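Local coordinates for protein Ala-tRNApro hydrolase ProX (Aeropyrum pernix, PDB 1WDV) that probably removes wrongly attached alanine from proline tRNA, as a free-standing editing enzyme of the aminoacyl-tRNA deacylase family, at residues Leu46-Asn51 against Val79-Ala84; Gly53-Val58 against Pro105-Val110. All coordinates share one frame; numbering follows the deposited sequence.

Contact 1: residues Leu46-Asn51 against Val79-Ala84; sequences LIVLDN and VRLARA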
loop_
_atom_site.group_PDB
_atom_site.type_symbol
_atom_site.label_atom_id
_atom_site.label_comp_id
_atom_site.label_asym_id
_atom_site.label_seq_id
_atom_site.Cartn_x
_atom_site.Cartn_y
_atom_site.Cartn_z
ATOM N N LEU A 46 0.937 4.297 1.273
ATOM C CA LEU A 46 1.257 5.531 1.974
ATOM C C LEU A 46 0.187 5.895 2.969
ATOM O O LEU A 46 -0.987 5.931 2.626
ATOM C CB LEU A 46 1.379 6.690 0.979
ATOM C CG LEU A 46 2.395 6.468 -0.141
ATOM C CD1 LEU A 46 2.317 7.660 -1.135
ATOM C CD2 LEU A 46 3.787 6.310 0.461
ATOM N N ILE A 47 0.575 6.198 4.203
ATOM C CA ILE A 47 -0.446 6.593 5.174
ATOM C C ILE A 47 -0.651 8.105 5.093
ATOM O O ILE A 47 0.310 8.904 5.154
ATOM C CB ILE A 47 -0.037 6.173 6.601
ATOM C CG1 ILE A 47 0.198 4.658 6.648
ATOM C CG2 ILE A 47 -1.106 6.579 7.606
ATOM C CD1 ILE A 47 -1.036 3.787 6.269
ATOM N N VAL A 48 -1.917 8.505 4.958
ATOM C CA VAL A 48 -2.272 9.916 4.840
ATOM C C VAL A 48 -3.231 10.268 5.977
ATOM O O VAL A 48 -4.109 9.469 6.325
ATOM C CB VAL A 48 -2.935 10.158 3.465
ATOM C CG1 VAL A 48 -3.436 11.594 3.325
ATOM C CG2 VAL A 48 -1.893 9.870 2.366
ATOM N N LEU A 49 -3.058 11.466 6.542
ATOM C CA LEU A 49 -3.886 11.896 7.664
ATOM C C LEU A 49 -4.681 13.142 7.350
ATOM O O LEU A 49 -4.138 14.071 6.762
ATOM C CB LEU A 49 -2.990 12.225 8.852
ATOM C CG LEU A 49 -1.962 11.152 9.225
ATOM C CD1 LEU A 49 -1.085 11.695 10.359
ATOM C CD2 LEU A 49 -2.670 9.880 9.659
ATOM N N ASP A 50 -5.955 13.196 7.735
ATOM C CA ASP A 50 -6.671 14.439 7.533
ATOM C C ASP A 50 -6.625 15.196 8.868
ATOM O O ASP A 50 -6.053 14.708 9.848
ATOM C CB ASP A 50 -8.117 14.230 7.006
ATOM C CG ASP A 50 -9.043 13.495 7.977
ATOM O OD1 ASP A 50 -8.927 13.670 9.203
ATOM O OD2 ASP A 50 -9.936 12.740 7.480
ATOM N N ASN A 51 -7.175 16.403 8.921
ATOM C CA ASN A 51 -7.111 17.151 10.169
ATOM C C ASN A 51 -8.219 16.881 11.191
ATOM O O ASN A 51 -8.415 17.675 12.120
ATOM C CB ASN A 51 -7.029 18.646 9.858
ATOM C CG ASN A 51 -8.313 19.188 9.252
ATOM O OD1 ASN A 51 -9.213 18.439 8.867
ATOM N ND2 ASN A 51 -8.397 20.509 9.167
ATOM N N VAL A 79 -5.275 17.521 4.197
ATOM C CA VAL A 79 -4.538 16.281 4.498
ATOM C C VAL A 79 -3.034 16.457 4.433
ATOM O O VAL A 79 -2.522 17.464 3.927
ATOM C CB VAL A 79 -4.878 15.130 3.506
ATOM C CG1 VAL A 79 -6.344 14.757 3.636
ATOM C CG2 VAL A 79 -4.549 15.538 2.077
ATOM N N ARG A 80 -2.322 15.462 4.948
ATOM C CA ARG A 80 -0.865 15.480 4.888
ATOM C C ARG A 80 -0.396 14.051 4.985
ATOM O O ARG A 80 -1.161 13.163 5.334
ATOM C CB ARG A 80 -0.247 16.290 6.043
ATOM C CG ARG A 80 -0.377 15.651 7.442
ATOM C CD ARG A 80 0.487 16.436 8.427
ATOM N NE ARG A 80 0.276 16.054 9.828
ATOM C CZ ARG A 80 0.813 14.999 10.436
ATOM N NH1 ARG A 80 1.613 14.182 9.772
ATOM N NH2 ARG A 80 0.569 14.769 11.735
ATOM N N LEU A 81 0.879 13.832 4.670
ATOM C CA LEU A 81 1.463 12.504 4.797
ATOM C C LEU A 81 1.760 12.288 6.261
ATOM O O LEU A 81 2.183 13.228 6.945
ATOM C CB LEU A 81 2.806 12.422 4.072
ATOM C CG LEU A 81 2.705 12.415 2.564
ATOM C CD1 LEU A 81 4.090 12.718 1.973
ATOM C CD2 LEU A 81 2.167 11.050 2.111
ATOM N N ALA A 82 1.492 11.082 6.741
ATOM C CA ALA A 82 1.855 10.704 8.112
ATOM C C ALA A 82 3.375 10.636 8.098
ATOM O O ALA A 82 3.987 10.203 7.102
ATOM C CB ALA A 82 1.320 9.319 8.441
ATOM N N ARG A 83 3.996 11.071 9.189
ATOM C CA ARG A 83 5.449 10.981 9.316
ATOM C C ARG A 83 5.794 9.530 9.672
ATOM O O ARG A 83 4.935 8.777 10.134
ATOM C CB ARG A 83 5.927 11.981 10.372
ATOM C CG ARG A 83 5.710 13.407 9.841
ATOM C CD ARG A 83 6.198 14.483 10.773
ATOM N NE ARG A 83 5.477 14.468 12.022
ATOM C CZ ARG A 83 4.434 15.240 12.317
ATOM N NH1 ARG A 83 3.945 16.142 11.447
ATOM N NH2 ARG A 83 3.859 15.090 13.500
ATOM N N ALA A 84 7.035 9.117 9.453
ATOM C CA ALA A 84 7.414 7.715 9.706
ATOM C C ALA A 84 7.050 7.132 11.066
ATOM O O ALA A 84 6.641 5.966 11.154
ATOM C CB ALA A 84 8.913 7.522 9.427
HETATM O O HOH W 1 3.156 8.472 4.969
#
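L49 and R80 face each other as an antiparallel hydrogen-bonded pair, each satisfying the other's main chain. L49 N gives its hydrogen to R80 O at 2.8 Å and 172°; the return bond, from R80 N to L49 O at 2.9 Å, is more bent, at 147°. L49 O also receives a CA-H...O contact from V79 CA, at 3.2 Å. Two residues along each strand, past V48 and L81, I47 O takes two donors: A82 N at 2.9 Å, and a water that also donates to A82 O, closing a bridge where strand 79-81 has just ended. A82 CB sits against both I47 CG2 and L49 CG, each at 3.8 Å. With CG beside its backbone N (chi1 -50°), L49 carries CD1 to 3.4 Å above one face of the R80 guanidinium, offset toward the rim; R83 NH1 lies over the centre of the opposite face. R80 NH1 donates to L81 O at 3.0 Å and forms a salt bridge with E86 of helix 84-91. V48 CG1 packs on V79 CB, and D50 CB touches V79 CG1. D50 OD1 accepts hydrogen bonds from G54 N and A52 N, and OD2 is hydrogen-bonded to Y56 OH. Backbone bonds thus join edge strand 79-81 to strand 43-50, while the E86 carboxylate, bonded to R80 NH1 and R83 N, could offset part of the positive charge where R83 NH1 stacks over the R80 guanidinium.

Contact 2: residues Gly53-Val58 against Pro105-Val110; sequences GGVYAV and PNIVLV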
loop_
_atom_site.group_PDB
_atom_site.type_symbol
_atom_site.label_atom_id
_atom_site.label_comp_id
_atom_site.label_asym_id
_atom_site.label_seq_id
_atom_site.Cartn_x
_atom_site.Cartn_y
_atom_site.Cartn_z
ATOM N N GLY A 53 -8.702 13.436 12.557
ATOM C CA GLY A 53 -8.535 12.074 13.015
ATOM C C GLY A 53 -8.664 10.978 11.969
ATOM O O GLY A 53 -8.532 9.796 12.293
ATOM N N GLY A 54 -8.894 11.351 10.717
ATOM C CA GLY A 54 -9.043 10.346 9.671
ATOM C C GLY A 54 -7.704 9.805 9.184
ATOM O O GLY A 54 -6.714 10.538 9.094
ATOM N N VAL A 55 -7.671 8.512 8.885
ATOM C CA VAL A 55 -6.434 7.895 8.443
ATOM C C VAL A 55 -6.721 7.094 7.194
ATOM O O VAL A 55 -7.667 6.300 7.156
ATOM C CB VAL A 55 -5.851 6.966 9.515
ATOM C CG1 VAL A 55 -4.500 6.409 9.037
ATOM C CG2 VAL A 55 -5.688 7.758 10.848
ATOM N N TYR A 56 -5.882 7.288 6.186
ATOM C CA TYR A 56 -6.023 6.586 4.924
ATOM C C TYR A 56 -4.739 5.836 4.552
ATOM O O TYR A 56 -3.644 6.244 4.948
ATOM C CB TYR A 56 -6.310 7.582 3.804
ATOM C CG TYR A 56 -7.475 8.500 4.049
ATOM C CD1 TYR A 56 -7.325 9.626 4.860
ATOM C CD2 TYR A 56 -8.718 8.249 3.471
ATOM C CE1 TYR A 56 -8.384 10.494 5.098
ATOM C CE2 TYR A 56 -9.806 9.128 3.714
ATOM C CZ TYR A 56 -9.607 10.241 4.529
ATOM O OH TYR A 56 -10.641 11.111 4.809
ATOM N N ALA A 57 -4.889 4.732 3.830
ATOM C CA ALA A 57 -3.750 3.951 3.315
ATOM C C ALA A 57 -3.983 4.096 1.807
ATOM O O ALA A 57 -5.008 3.679 1.292
ATOM C CB ALA A 57 -3.848 2.490 3.737
ATOM N N VAL A 58 -3.015 4.694 1.121
ATOM C CA VAL A 58 -3.146 4.998 -0.297
ATOM C C VAL A 58 -2.083 4.230 -1.080
ATOM O O VAL A 58 -0.890 4.461 -0.909
ATOM C CB VAL A 58 -2.969 6.539 -0.495
ATOM C CG1 VAL A 58 -3.291 6.932 -1.959
ATOM C CG2 VAL A 58 -3.904 7.288 0.493
ATOM N N PRO A 105 -8.911 -1.399 11.461
ATOM C CA PRO A 105 -10.134 -1.085 10.721
ATOM C C PRO A 105 -10.582 0.349 10.525
ATOM O O PRO A 105 -11.498 0.595 9.740
ATOM C CB PRO A 105 -11.180 -1.963 11.407
ATOM C CG PRO A 105 -10.707 -1.959 12.830
ATOM C CD PRO A 105 -9.203 -2.127 12.701
ATOM N N ASN A 106 -9.936 1.303 11.192
ATOM C CA ASN A 106 -10.312 2.694 11.001
ATOM C C ASN A 106 -9.660 3.263 9.752
ATOM O O ASN A 106 -10.107 4.279 9.222
ATOM C CB ASN A 106 -9.893 3.543 12.197
ATOM C CG ASN A 106 -8.382 3.544 12.411
ATOM O OD1 ASN A 106 -7.779 2.484 12.534
ATOM N ND2 ASN A 106 -7.767 4.735 12.446
ATOM N N ILE A 107 -8.599 2.607 9.283
ATOM C CA ILE A 107 -7.886 3.122 8.121
ATOM C C ILE A 107 -8.629 2.832 6.828
ATOM O O ILE A 107 -8.994 1.699 6.539
ATOM C CB ILE A 107 -6.453 2.560 8.101
ATOM C CG1 ILE A 107 -5.763 2.953 9.419
ATOM C CG2 ILE A 107 -5.705 3.095 6.844
ATOM C CD1 ILE A 107 -4.282 2.603 9.497
ATOM N N VAL A 108 -8.857 3.892 6.064
ATOM C CA VAL A 108 -9.581 3.814 4.811
ATOM C C VAL A 108 -8.623 3.558 3.663
ATOM O O VAL A 108 -7.676 4.332 3.461
ATOM C CB VAL A 108 -10.308 5.127 4.582
ATOM C CG1 VAL A 108 -10.983 5.124 3.218
ATOM C CG2 VAL A 108 -11.306 5.345 5.727
ATOM N N LEU A 109 -8.891 2.506 2.887
ATOM C CA LEU A 109 -8.012 2.166 1.767
ATOM C C LEU A 109 -8.399 2.850 0.450
ATOM O O LEU A 109 -9.581 2.880 0.080
ATOM C CB LEU A 109 -8.018 0.642 1.572
ATOM C CG LEU A 109 -7.147 0.043 0.461
ATOM C CD1 LEU A 109 -5.688 0.283 0.826
ATOM C CD2 LEU A 109 -7.421 -1.450 0.318
ATOM N N VAL A 110 -7.403 3.403 -0.232
ATOM C CA VAL A 110 -7.591 4.091 -1.528
ATOM C C VAL A 110 -6.569 3.482 -2.492
ATOM O O VAL A 110 -5.400 3.358 -2.154
ATOM C CB VAL A 110 -7.312 5.622 -1.397
ATOM C CG1 VAL A 110 -7.472 6.317 -2.751
ATOM C CG2 VAL A 110 -8.247 6.255 -0.357
HETATM O O HOH W 2 -9.481 7.183 12.104
HETATM O O HOH W 3 -10.150 7.145 9.205
#
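V55 and I107 meet through their CG1 atoms, 3.7 Å apart, with the two side chains crossing at a slant. I107 places its two branches on different partners: with chi1 at -58°, CG1 stands anti to the carbonyl carbon and reaches V55, while CG2, anti to the backbone N, lies 3.5 Å from A57 N and also touches A57 CB. Cutting I107 back to an alanine removes both branches and is likely to leave V55 CG1 and A57 CB without these apolar neighbours and a gap beside the A57 amide. The strands pair in parallel, their directions diverging modestly: V108 N bonds to V55 O at 2.9 Å, V108 O accepts A57 N at 2.8 Å, and V110 N returns to A57 O. This pairing lies inside the mixed sheet of the editing domain, and helix 68-75 covers the face bearing Y56, V58 and V110. On that face Y56 and V108 lie side by side, pointing the same way, with Y56 CD2 3.7 Å from V108 CB; the ring is oblique to the valine, and its OH bonds to D50. With CG anti to the backbone N (chi1 -179°) and chi2 at 66°, L109 brings CD1 back to 3.5 Å from A57 O. Where the strands part, two waters take over: one links G53 O to N106 ND2, and the other accepts from V55 N and donates to N106 O.

Overall arrangement
Contacts 1 and 2 lie side by side in one five-stranded mixed sheet, their centres 9 Å apart. Strands 43-50 and 55-61 are neighbours both in sequence and in the sheet. Contact 1 joins 43-50 to 79-81, outermost on one side; contact 2 joins 55-61 to 108-112 on the other side of the central pair. The segments alternate along the chain: 46-51, 53-58, 79-84, 105-110. Between the contacts, V48 O and Y56 N, and likewise L46 O and V58 N, are 2.8 Å apart and probably hydrogen-bonded, and I47 CG2 packs on V55 CG1 at 3.7 Å. Together they tie four strands of the editing domain into one continuous β-structure.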